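Local coordinates for erythrocyte membrane protein 1 (Plasmodium falciparum, PDB 6S8T) that binds the host receptor ICAM-1 through this DBLβ domain, one piece of a much longer PfEMP1 adhesin of the malaria parasite, at residues H117-N122 and K150-E155; R180-S185 and Q259-M264; Y290-L295 and V392-E397; W297-A302 and G419-E424. One frame throughout, in Å; residues are numbered along the deposited sequence. Where two conformers were deposited one is given.

From the N terminus, contact 1 closes a short, largely helical loop between residues 117-122 and 150-155. Contact 2 follows in series and closes a longer one, joining helix 172-194 to helix 246-268; the two contacts touch where D152 meets S185. Contacts 3 and 4 both open on helix 293-319 and close on consecutive helices, 388-402 and 417-424. Their segments alternate along the chain, so these two loops cross; no contact nests inside another. Contact 4 reaches back to contact 2 through Y184, whose OH packs 3.8 Å from V299 CG1. The Duffy-binding region is thereby joined to the C-terminal helices.

Contact 1. Residues H117-N122 and K150-E155; sequences HMCTSN and KMDADE
An inverse gamma turn centred on C119, within the helical Duffy-binding fold and just ahead of helix 121-124, is pinned to helix 137-163 by D152. The evidence is one hydrogen bond across the segments: C119 N donates to D152 OD1 over 2.9 Å, nearly straight at 163°. Its approach is tilted, however, 52° out of the carboxylate plane. D152 reaches the turn because its CG stands anti to the backbone N (chi1 -169°). OD1 is shared with R89 in a salt bridge, and OD2 probably bonds S185 OG in the conformer given; R89 would be expected to favour the ionised form of D152. The M118 and D152 side chains cross at about a right angle, with M118 CG 3.6 Å from D152 OD2, and the extended M118 chain continues to helix 172-194. Within the turn itself, the bond from T120 N to M118 O is weak at 3.1 Å. The disulfide from C119 to C80 also ties the turn covalently to the loop holding C80. Alongside that sulfur runs the aliphatic part of E155, whose carboxylate pairs with R159: C119 SG lies 4.0 Å from E155 CB and 4.1 Å from E155 CG.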
# COMPACT_ATOMS: atom_id res chain seq x y z
N HIS A 117 0.49 10.89 1.77
CA HIS A 117 1.36 11.94 1.26
C HIS A 117 2.00 11.57 -0.08
O HIS A 117 3.11 12.01 -0.39
CB HIS A 117 2.44 12.28 2.29
CG HIS A 117 1.88 12.62 3.64
ND1 HIS A 117 1.08 13.72 3.86
CD2 HIS A 117 2.01 12.01 4.83
CE1 HIS A 117 0.73 13.77 5.13
NE2 HIS A 117 1.29 12.74 5.75
N MET A 118 1.30 10.77 -0.88
CA MET A 118 1.79 10.37 -2.19
C MET A 118 1.84 11.56 -3.14
O MET A 118 1.00 12.47 -3.08
CB MET A 118 0.89 9.27 -2.75
CG MET A 118 1.48 8.42 -3.85
SD MET A 118 0.50 6.92 -4.11
CE MET A 118 1.12 6.40 -5.71
N CYS A 119 2.84 11.57 -4.03
CA CYS A 119 3.08 12.70 -4.94
C CYS A 119 2.24 12.54 -6.21
O CYS A 119 2.72 12.11 -7.26
CB CYS A 119 4.56 12.81 -5.28
SG CYS A 119 5.67 13.21 -3.90
N THR A 120 0.97 12.92 -6.11
CA THR A 120 0.04 12.85 -7.23
C THR A 120 -0.59 14.21 -7.54
O THR A 120 -1.67 14.28 -8.12
CB THR A 120 -1.05 11.82 -6.96
OG1 THR A 120 -1.74 12.15 -5.75
CG2 THR A 120 -0.45 10.43 -6.83
N SER A 121 0.10 15.29 -7.18
CA SER A 121 -0.47 16.62 -7.31
C SER A 121 -0.66 17.02 -8.77
O SER A 121 -1.62 17.73 -9.10
CB SER A 121 0.40 17.64 -6.59
OG SER A 121 -0.17 18.94 -6.64
N ASN A 122 0.23 16.58 -9.66
CA ASN A 122 0.04 16.86 -11.08
C ASN A 122 -1.22 16.19 -11.61
O ASN A 122 -1.95 16.77 -12.43
CB ASN A 122 1.27 16.41 -11.88
CG ASN A 122 1.51 14.91 -11.79
OD1 ASN A 122 1.41 14.32 -10.71
ND2 ASN A 122 1.82 14.28 -12.92
N LYS A 150 7.91 8.61 -11.11
CA LYS A 150 9.33 8.87 -10.90
C LYS A 150 9.56 9.81 -9.72
O LYS A 150 10.44 9.56 -8.88
CB LYS A 150 9.96 9.44 -12.17
CG LYS A 150 11.37 9.99 -11.96
CD LYS A 150 11.98 10.50 -13.26
CE LYS A 150 13.31 11.19 -13.00
NZ LYS A 150 13.15 12.40 -12.13
N MET A 151 8.79 10.89 -9.64
CA MET A 151 8.97 11.84 -8.54
C MET A 151 8.54 11.25 -7.20
O MET A 151 9.12 11.58 -6.17
CB MET A 151 8.22 13.14 -8.82
CG MET A 151 8.72 13.89 -10.04
SD MET A 151 7.96 15.52 -10.25
CE MET A 151 8.60 16.39 -8.82
N ASP A 152 7.53 10.37 -7.20
CA ASP A 152 7.12 9.76 -5.94
C ASP A 152 8.15 8.76 -5.45
O ASP A 152 8.42 8.66 -4.25
CB ASP A 152 5.74 9.10 -6.08
CG ASP A 152 5.15 8.68 -4.74
OD1 ASP A 152 4.95 9.56 -3.87
OD2 ASP A 152 4.88 7.48 -4.56
N ALA A 153 8.76 8.01 -6.38
CA ALA A 153 9.83 7.08 -6.01
C ALA A 153 11.04 7.83 -5.47
O ALA A 153 11.67 7.39 -4.50
CB ALA A 153 10.22 6.22 -7.20
N ASP A 154 11.40 8.95 -6.10
CA ASP A 154 12.54 9.73 -5.62
C ASP A 154 12.26 10.32 -4.24
O ASP A 154 13.15 10.35 -3.38
CB ASP A 154 12.88 10.83 -6.63
CG ASP A 154 14.10 11.64 -6.23
OD1 ASP A 154 15.21 11.05 -6.14
OD2 ASP A 154 13.96 12.86 -6.01
N GLU A 155 11.03 10.78 -4.01
CA GLU A 155 10.68 11.35 -2.71
C GLU A 155 10.65 10.28 -1.62
O GLU A 155 10.98 10.58 -0.46
CB GLU A 155 9.33 12.05 -2.80
CG GLU A 155 9.04 13.00 -1.65
CD GLU A 155 9.88 14.26 -1.70
OE1 GLU A 155 10.34 14.63 -2.80
OE2 GLU A 155 10.09 14.89 -0.64

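Contact 2. Residues R180-S185 and Q259-M264; sequences RAVRYS and QVWRAM
V182 meets both W261 and M264 where two helices of the α-helical Duffy-binding fold, 172-194 and 246-268, pack side by side. Their short segments run roughly antiparallel, at 146°, with axes 11.2 Å apart; this wide spacing is bridged by long side chains, without a hydrogen bond. The fuller packing lies on the buried flank, around V182. M264 SD lies 4.0 Å from V182 O and 4.2 Å from V182 CG1, the two side chains passing each other in opposite directions. W261 crosses V182 at about a right angle; V182 O sits at the edge of the indole, near its plane, 4.1 Å from W261 CZ3. M264 is extended beyond CG (chi3 164°), which carries its terminal methyl across the gap toward S185, a less certain approach because S185 has two conformers. The indole is anchored from outside by a hydrogen bond from NE1 to Y280 O and an edge-to-face meeting with F186. The other flank is sparser: a single oblique touch, from the partly exposed R183. There the aliphatic part of the arginine does the touching, while its guanidinium pairs with D288, also reaches D277 O, and stands 78° from the indole plane. R183 CG approaches W261 CH2 at 3.9 Å.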
# COMPACT_ATOMS: atom_id res chain seq x y z
N ARG A 180 10.35 -2.11 -0.74
CA ARG A 180 8.95 -2.48 -0.59
C ARG A 180 8.04 -1.26 -0.68
O ARG A 180 6.94 -1.33 -1.25
CB ARG A 180 8.72 -3.22 0.74
CG ARG A 180 9.16 -4.68 0.74
CD ARG A 180 8.64 -5.43 1.97
NE ARG A 180 9.08 -4.82 3.23
CZ ARG A 180 10.20 -5.14 3.88
NH1 ARG A 180 10.51 -4.53 5.01
NH2 ARG A 180 11.00 -6.09 3.40
N ALA A 181 8.47 -0.12 -0.11
CA ALA A 181 7.65 1.09 -0.14
C ALA A 181 7.44 1.58 -1.57
O ALA A 181 6.36 2.07 -1.91
CB ALA A 181 8.29 2.18 0.72
N VAL A 182 8.48 1.47 -2.41
CA VAL A 182 8.33 1.86 -3.81
C VAL A 182 7.41 0.89 -4.54
O VAL A 182 6.66 1.29 -5.44
CB VAL A 182 9.72 1.96 -4.47
CG1 VAL A 182 9.60 2.33 -5.95
CG2 VAL A 182 10.59 2.99 -3.74
N ARG A 183 7.42 -0.39 -4.16
CA ARG A 183 6.49 -1.35 -4.77
C ARG A 183 5.06 -1.09 -4.33
O ARG A 183 4.12 -1.22 -5.13
CB ARG A 183 6.92 -2.78 -4.44
CG ARG A 183 8.26 -3.16 -5.07
CD ARG A 183 8.83 -4.44 -4.47
NE ARG A 183 7.92 -5.57 -4.63
CZ ARG A 183 8.21 -6.81 -4.26
NH1 ARG A 183 9.39 -7.09 -3.72
NH2 ARG A 183 7.32 -7.78 -4.44
N TYR A 184 4.87 -0.70 -3.06
CA TYR A 184 3.54 -0.30 -2.59
C TYR A 184 3.02 0.92 -3.35
O TYR A 184 1.83 1.00 -3.64
CB TYR A 184 3.58 -0.01 -1.09
CG TYR A 184 3.84 -1.22 -0.21
CD1 TYR A 184 3.31 -2.46 -0.52
CD2 TYR A 184 4.62 -1.10 0.94
CE1 TYR A 184 3.54 -3.56 0.29
CE2 TYR A 184 4.86 -2.20 1.76
CZ TYR A 184 4.32 -3.43 1.42
OH TYR A 184 4.55 -4.52 2.23
N SER A 185 3.90 1.88 -3.65
CA SER A 185 3.48 3.07 -4.37
C SER A 185 3.12 2.75 -5.82
O SER A 185 2.18 3.32 -6.38
CB SER A 185 4.57 4.14 -4.32
OG SER A 185 4.33 5.16 -5.28
N GLN A 259 6.00 0.24 -18.43
CA GLN A 259 6.64 1.54 -18.64
C GLN A 259 6.50 2.43 -17.41
O GLN A 259 7.35 3.30 -17.18
CB GLN A 259 6.04 2.24 -19.86
CG GLN A 259 6.38 1.57 -21.18
CD GLN A 259 5.74 2.27 -22.37
OE1 GLN A 259 4.59 1.99 -22.72
NE2 GLN A 259 6.48 3.18 -22.99
N VAL A 260 5.45 2.22 -16.62
CA VAL A 260 5.31 2.97 -15.37
C VAL A 260 6.37 2.53 -14.38
O VAL A 260 7.04 3.36 -13.75
CB VAL A 260 3.88 2.80 -14.82
CG1 VAL A 260 3.78 3.40 -13.43
CG2 VAL A 260 2.87 3.44 -15.76
N TRP A 261 6.57 1.21 -14.24
CA TRP A 261 7.60 0.70 -13.34
C TRP A 261 9.00 1.08 -13.81
O TRP A 261 9.90 1.24 -12.98
CB TRP A 261 7.48 -0.81 -13.20
CG TRP A 261 8.54 -1.43 -12.33
CD1 TRP A 261 9.56 -2.24 -12.73
CD2 TRP A 261 8.69 -1.26 -10.91
NE1 TRP A 261 10.33 -2.60 -11.65
CE2 TRP A 261 9.82 -2.01 -10.52
CE3 TRP A 261 7.98 -0.56 -9.94
CZ2 TRP A 261 10.26 -2.07 -9.20
CZ3 TRP A 261 8.41 -0.62 -8.62
CH2 TRP A 261 9.54 -1.38 -8.27
N ARG A 262 9.20 1.22 -15.12
CA ARG A 262 10.50 1.66 -15.62
C ARG A 262 10.83 3.07 -15.15
O ARG A 262 11.99 3.40 -14.88
CB ARG A 262 10.53 1.60 -17.15
CG ARG A 262 11.00 0.27 -17.71
CD ARG A 262 10.96 0.27 -19.23
NE ARG A 262 11.51 1.49 -19.80
CZ ARG A 262 12.80 1.67 -20.10
NH1 ARG A 262 13.67 0.70 -19.88
NH2 ARG A 262 13.21 2.82 -20.62
N ALA A 263 9.81 3.93 -15.03
CA ALA A 263 10.03 5.28 -14.54
C ALA A 263 10.48 5.27 -13.08
O ALA A 263 11.26 6.14 -12.67
CB ALA A 263 8.76 6.12 -14.71
N MET A 264 10.01 4.30 -12.30
CA MET A 264 10.46 4.15 -10.92
C MET A 264 11.82 3.47 -10.82
O MET A 264 12.53 3.69 -9.83
CB MET A 264 9.41 3.36 -10.12
CG MET A 264 8.10 4.11 -9.91
SD MET A 264 6.88 3.16 -8.98
CE MET A 264 5.73 4.43 -8.50

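Contact 3. Residues Y290-L295 and V392-E397; sequences YIPQRL and VHFFKE
P292 sets its CD over a face of F394, a bump on residues 392-397. This proline carbon lies 3.8 Å from the F394 ring centroid and 18° off the normal, which meets the geometry of a CH-pi contact; it is displaced toward the rim, with P292 CD 3.6 Å from F394 CD1. The proline CG is lodged nearer the root of the side chain, 3.8 Å from F394 CB, and the two side chains cross at about a right angle. F394 projects this far because its CG is anti to the backbone N (chi1 -173°). The hollow that takes the phenyl is formed where the loop turns into a helix: P292 occupies the N-cap position of helix 293-319, and L295 stands on its first turn, so this start of the long helix in the DBL fold docks against helix 388-402. L295 supplies the other bump. Its forked end divides between two rings, L295 CD1 approaching F394 CE2 obliquely at 3.8 Å, and L295 CD2 coming obliquely to within 4.3 Å of F395 CZ. M391, one turn earlier in the chain than F395, touches both P292 and L295, and helix 335-372 adds Y365 against L295 and A372 against F395. At the far rim of the hollow, Y290 O comes obliquely to within 4.5 Å of F394 CE1.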
# COMPACT_ATOMS: atom_id res chain seq x y z
N TYR A 290 -1.49 -6.63 -8.32
CA TYR A 290 -2.59 -7.59 -8.41
C TYR A 290 -3.00 -8.15 -7.06
O TYR A 290 -3.88 -9.01 -7.01
CB TYR A 290 -2.23 -8.74 -9.36
CG TYR A 290 -1.95 -8.27 -10.76
CD1 TYR A 290 -2.98 -8.06 -11.67
CD2 TYR A 290 -0.65 -8.02 -11.17
CE1 TYR A 290 -2.71 -7.62 -12.95
CE2 TYR A 290 -0.37 -7.58 -12.44
CZ TYR A 290 -1.41 -7.39 -13.33
OH TYR A 290 -1.12 -6.96 -14.60
N ILE A 291 -2.38 -7.70 -5.98
CA ILE A 291 -2.80 -8.07 -4.63
C ILE A 291 -3.81 -7.03 -4.17
O ILE A 291 -3.54 -5.82 -4.27
CB ILE A 291 -1.61 -8.17 -3.67
CG1 ILE A 291 -0.67 -9.30 -4.11
CG2 ILE A 291 -2.08 -8.38 -2.24
CD1 ILE A 291 0.53 -9.48 -3.22
N PRO A 292 -4.98 -7.43 -3.67
CA PRO A 292 -5.98 -6.44 -3.24
C PRO A 292 -5.39 -5.42 -2.26
O PRO A 292 -4.65 -5.76 -1.35
CB PRO A 292 -7.06 -7.30 -2.58
CG PRO A 292 -6.96 -8.62 -3.28
CD PRO A 292 -5.49 -8.81 -3.57
N GLN A 293 -5.76 -4.15 -2.47
CA GLN A 293 -5.15 -3.05 -1.72
C GLN A 293 -5.38 -3.20 -0.22
O GLN A 293 -4.51 -2.85 0.58
CB GLN A 293 -5.69 -1.72 -2.23
CG GLN A 293 -5.10 -0.48 -1.55
CD GLN A 293 -5.56 0.82 -2.19
OE1 GLN A 293 -6.71 1.23 -2.04
NE2 GLN A 293 -4.67 1.46 -2.93
N ARG A 294 -6.55 -3.71 0.19
CA ARG A 294 -6.82 -3.86 1.62
C ARG A 294 -5.84 -4.83 2.28
O ARG A 294 -5.53 -4.69 3.47
CB ARG A 294 -8.26 -4.32 1.85
CG ARG A 294 -8.71 -4.29 3.31
CD ARG A 294 -10.13 -4.80 3.48
NE ARG A 294 -11.11 -4.01 2.75
CZ ARG A 294 -11.70 -2.91 3.23
NH1 ARG A 294 -11.40 -2.47 4.45
NH2 ARG A 294 -12.58 -2.26 2.48
N LEU A 295 -5.32 -5.80 1.53
CA LEU A 295 -4.34 -6.72 2.09
C LEU A 295 -2.94 -6.12 2.07
O LEU A 295 -2.15 -6.38 2.99
CB LEU A 295 -4.35 -8.05 1.33
CG LEU A 295 -5.66 -8.85 1.43
CD1 LEU A 295 -5.65 -10.04 0.48
CD2 LEU A 295 -5.92 -9.31 2.86
N VAL A 392 -13.43 -10.94 -2.50
CA VAL A 392 -14.05 -12.26 -2.50
C VAL A 392 -13.43 -13.15 -3.57
O VAL A 392 -13.17 -14.34 -3.34
CB VAL A 392 -15.58 -12.15 -2.68
CG1 VAL A 392 -16.18 -13.52 -2.94
CG2 VAL A 392 -16.21 -11.52 -1.45
N HIS A 393 -13.17 -12.59 -4.76
CA HIS A 393 -12.55 -13.38 -5.82
C HIS A 393 -11.15 -13.84 -5.43
O HIS A 393 -10.78 -14.99 -5.69
CB HIS A 393 -12.51 -12.58 -7.12
CG HIS A 393 -11.99 -13.37 -8.29
ND1 HIS A 393 -10.78 -13.11 -8.89
CD2 HIS A 393 -12.51 -14.44 -8.94
CE1 HIS A 393 -10.58 -13.96 -9.88
NE2 HIS A 393 -11.62 -14.78 -9.93
N PHE A 394 -10.36 -12.96 -4.81
CA PHE A 394 -9.02 -13.35 -4.38
C PHE A 394 -9.08 -14.45 -3.33
O PHE A 394 -8.35 -15.45 -3.42
CB PHE A 394 -8.27 -12.12 -3.85
CG PHE A 394 -6.82 -12.37 -3.54
CD1 PHE A 394 -5.86 -12.28 -4.53
CD2 PHE A 394 -6.42 -12.69 -2.26
CE1 PHE A 394 -4.52 -12.50 -4.25
CE2 PHE A 394 -5.09 -12.92 -1.97
CZ PHE A 394 -4.14 -12.83 -2.97
N PHE A 395 -9.95 -14.29 -2.33
CA PHE A 395 -10.09 -15.30 -1.29
C PHE A 395 -10.66 -16.61 -1.84
O PHE A 395 -10.31 -17.69 -1.34
CB PHE A 395 -10.96 -14.78 -0.15
CG PHE A 395 -10.22 -13.97 0.89
CD1 PHE A 395 -8.84 -14.11 1.04
CD2 PHE A 395 -10.89 -13.09 1.71
CE1 PHE A 395 -8.16 -13.38 2.01
CE2 PHE A 395 -10.21 -12.35 2.67
CZ PHE A 395 -8.85 -12.50 2.82
N LYS A 396 -11.53 -16.55 -2.85
CA LYS A 396 -12.06 -17.78 -3.43
C LYS A 396 -10.97 -18.59 -4.13
O LYS A 396 -10.91 -19.81 -3.99
CB LYS A 396 -13.19 -17.47 -4.41
CG LYS A 396 -14.56 -17.37 -3.79
CD LYS A 396 -15.63 -17.24 -4.86
CE LYS A 396 -17.01 -17.55 -4.30
NZ LYS A 396 -17.10 -18.95 -3.79
N GLU A 397 -10.11 -17.92 -4.89
CA GLU A 397 -9.01 -18.62 -5.54
C GLU A 397 -7.99 -19.12 -4.52
O GLU A 397 -7.37 -20.17 -4.73
CB GLU A 397 -8.35 -17.71 -6.57
CG GLU A 397 -9.20 -17.45 -7.80
CD GLU A 397 -9.59 -18.73 -8.52
OE1 GLU A 397 -10.71 -19.22 -8.30
OE2 GLU A 397 -8.76 -19.25 -9.29

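Contact 4. Residues W297-A302 and G419-E424; sequences WMVEWA and GYIHQE
I421 and Y420 carry the contact on helix 417-424, meeting M298, V299 and A302 of helix 293-319. The aliphatic packing centres on the I421 tip. Its CD1 lodges in a hollow of the opposing helix, 3.8 Å from V299 CA and also 3.8 Å from A302 CB, with M298 CG slightly farther at 4.1 Å. The bend at the end of the isoleucine (chi2 -60°) brings this methyl to the helix surface, where it lies 3.9 Å from M298 O.

Contacts to the aromatic ring form a second group. The terminal methyl of M298, turned by a bend at chi3 of 77°, comes obliquely to the Y420 ring, M298 CE standing 3.6 Å from Y420 CD1. V299 CG2 instead meets the ring edge in its plane, 3.8 Å from Y420 CE1, the two side chains crossing at about a right angle. E424 CG, one turn on in the same helix, lies over one face of that ring, offset toward the rim.

Polar interactions add no hydrogen bond between the segments; the E424 carboxylate turns to Y414 and to the backbone N of A16. Helix 335-372 flanks the contact, M298 and Y420 both touching Y365. The axes of the two short segments, 10.3 Å apart and inclined by 79°, identify a steep, apolar helix crossing within the α-helical DBL domain.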
# COMPACT_ATOMS: atom_id res chain seq x y z
N TRP A 297 -2.18 -2.89 2.46
CA TRP A 297 -2.11 -1.92 3.55
C TRP A 297 -2.03 -2.61 4.91
O TRP A 297 -1.37 -2.10 5.82
CB TRP A 297 -3.32 -0.99 3.49
CG TRP A 297 -3.29 -0.02 2.33
CD1 TRP A 297 -2.32 0.08 1.38
CD2 TRP A 297 -4.27 0.98 2.03
NE1 TRP A 297 -2.64 1.09 0.49
CE2 TRP A 297 -3.83 1.65 0.87
CE3 TRP A 297 -5.48 1.36 2.62
CZ2 TRP A 297 -4.55 2.69 0.29
CZ3 TRP A 297 -6.20 2.40 2.04
CH2 TRP A 297 -5.73 3.05 0.89
N MET A 298 -2.68 -3.77 5.07
CA MET A 298 -2.58 -4.52 6.32
C MET A 298 -1.15 -5.01 6.57
O MET A 298 -0.64 -4.89 7.69
CB MET A 298 -3.55 -5.71 6.30
CG MET A 298 -3.46 -6.63 7.51
SD MET A 298 -4.58 -8.06 7.47
CE MET A 298 -3.74 -9.14 6.31
N VAL A 299 -0.50 -5.56 5.54
CA VAL A 299 0.89 -5.97 5.68
C VAL A 299 1.78 -4.77 6.00
O VAL A 299 2.70 -4.86 6.82
CB VAL A 299 1.37 -6.69 4.40
CG1 VAL A 299 2.86 -7.03 4.50
CG2 VAL A 299 0.55 -7.95 4.14
N GLU A 300 1.50 -3.62 5.38
CA GLU A 300 2.26 -2.41 5.67
C GLU A 300 1.94 -1.89 7.07
O GLU A 300 2.82 -1.32 7.73
CB GLU A 300 1.97 -1.34 4.61
CG GLU A 300 2.84 -0.07 4.69
CD GLU A 300 2.64 0.85 3.49
OE1 GLU A 300 1.78 0.55 2.63
OE2 GLU A 300 3.34 1.89 3.38
N TRP A 301 0.71 -2.08 7.55
CA TRP A 301 0.36 -1.70 8.91
C TRP A 301 1.15 -2.52 9.93
O TRP A 301 1.59 -1.98 10.95
CB TRP A 301 -1.15 -1.89 9.14
CG TRP A 301 -1.65 -1.45 10.51
CD1 TRP A 301 -2.29 -0.28 10.80
CD2 TRP A 301 -1.57 -2.18 11.75
NE1 TRP A 301 -2.61 -0.23 12.14
CE2 TRP A 301 -2.17 -1.38 12.74
CE3 TRP A 301 -1.04 -3.42 12.11
CZ2 TRP A 301 -2.26 -1.79 14.08
CZ3 TRP A 301 -1.12 -3.82 13.43
CH2 TRP A 301 -1.73 -3.01 14.40
N ALA A 302 1.34 -3.81 9.66
CA ALA A 302 2.06 -4.65 10.61
C ALA A 302 3.54 -4.30 10.66
O ALA A 302 4.16 -4.36 11.73
CB ALA A 302 1.88 -6.13 10.25
N GLY A 419 -2.73 -14.99 10.65
CA GLY A 419 -2.09 -16.02 9.85
C GLY A 419 -1.54 -15.47 8.54
O GLY A 419 -0.44 -15.85 8.11
N TYR A 420 -2.29 -14.57 7.90
CA TYR A 420 -1.80 -13.94 6.67
C TYR A 420 -0.51 -13.16 6.93
O TYR A 420 0.42 -13.21 6.12
CB TYR A 420 -2.87 -13.01 6.09
CG TYR A 420 -2.58 -12.54 4.68
CD1 TYR A 420 -1.69 -11.49 4.44
CD2 TYR A 420 -3.19 -13.15 3.59
CE1 TYR A 420 -1.42 -11.07 3.14
CE2 TYR A 420 -2.93 -12.74 2.30
CZ TYR A 420 -2.05 -11.70 2.07
OH TYR A 420 -1.79 -11.30 0.79
N ILE A 421 -0.44 -12.44 8.05
CA ILE A 421 0.76 -11.66 8.36
C ILE A 421 1.96 -12.58 8.54
O ILE A 421 3.05 -12.31 8.02
CB ILE A 421 0.53 -10.78 9.60
CG1 ILE A 421 -0.46 -9.65 9.30
CG2 ILE A 421 1.85 -10.21 10.13
CD1 ILE A 421 -0.01 -8.71 8.20
N HIS A 422 1.79 -13.67 9.28
CA HIS A 422 2.91 -14.58 9.50
C HIS A 422 3.30 -15.35 8.24
O HIS A 422 4.40 -15.91 8.20
CB HIS A 422 2.59 -15.54 10.64
CG HIS A 422 2.63 -14.90 12.00
ND1 HIS A 422 3.80 -14.47 12.58
CD2 HIS A 422 1.64 -14.61 12.88
CE1 HIS A 422 3.53 -13.95 13.76
NE2 HIS A 422 2.23 -14.02 13.97
N GLN A 423 2.44 -15.38 7.22
CA GLN A 423 2.76 -16.04 5.96
C GLN A 423 3.41 -15.09 4.96
O GLN A 423 4.34 -15.49 4.24
CB GLN A 423 1.51 -16.66 5.34
CG GLN A 423 1.02 -17.92 6.03
CD GLN A 423 1.94 -19.11 5.79
OE1 GLN A 423 2.42 -19.73 6.73
NE2 GLN A 423 2.17 -19.43 4.52
N GLU A 424 2.95 -13.84 4.89
CA GLU A 424 3.37 -12.92 3.85
C GLU A 424 4.02 -11.64 4.37
O GLU A 424 4.56 -10.87 3.57
CB GLU A 424 2.17 -12.52 2.97
CG GLU A 424 1.33 -13.69 2.49
CD GLU A 424 2.05 -14.53 1.44
OE1 GLU A 424 3.06 -14.05 0.88
OE2 GLU A 424 1.60 -15.67 1.18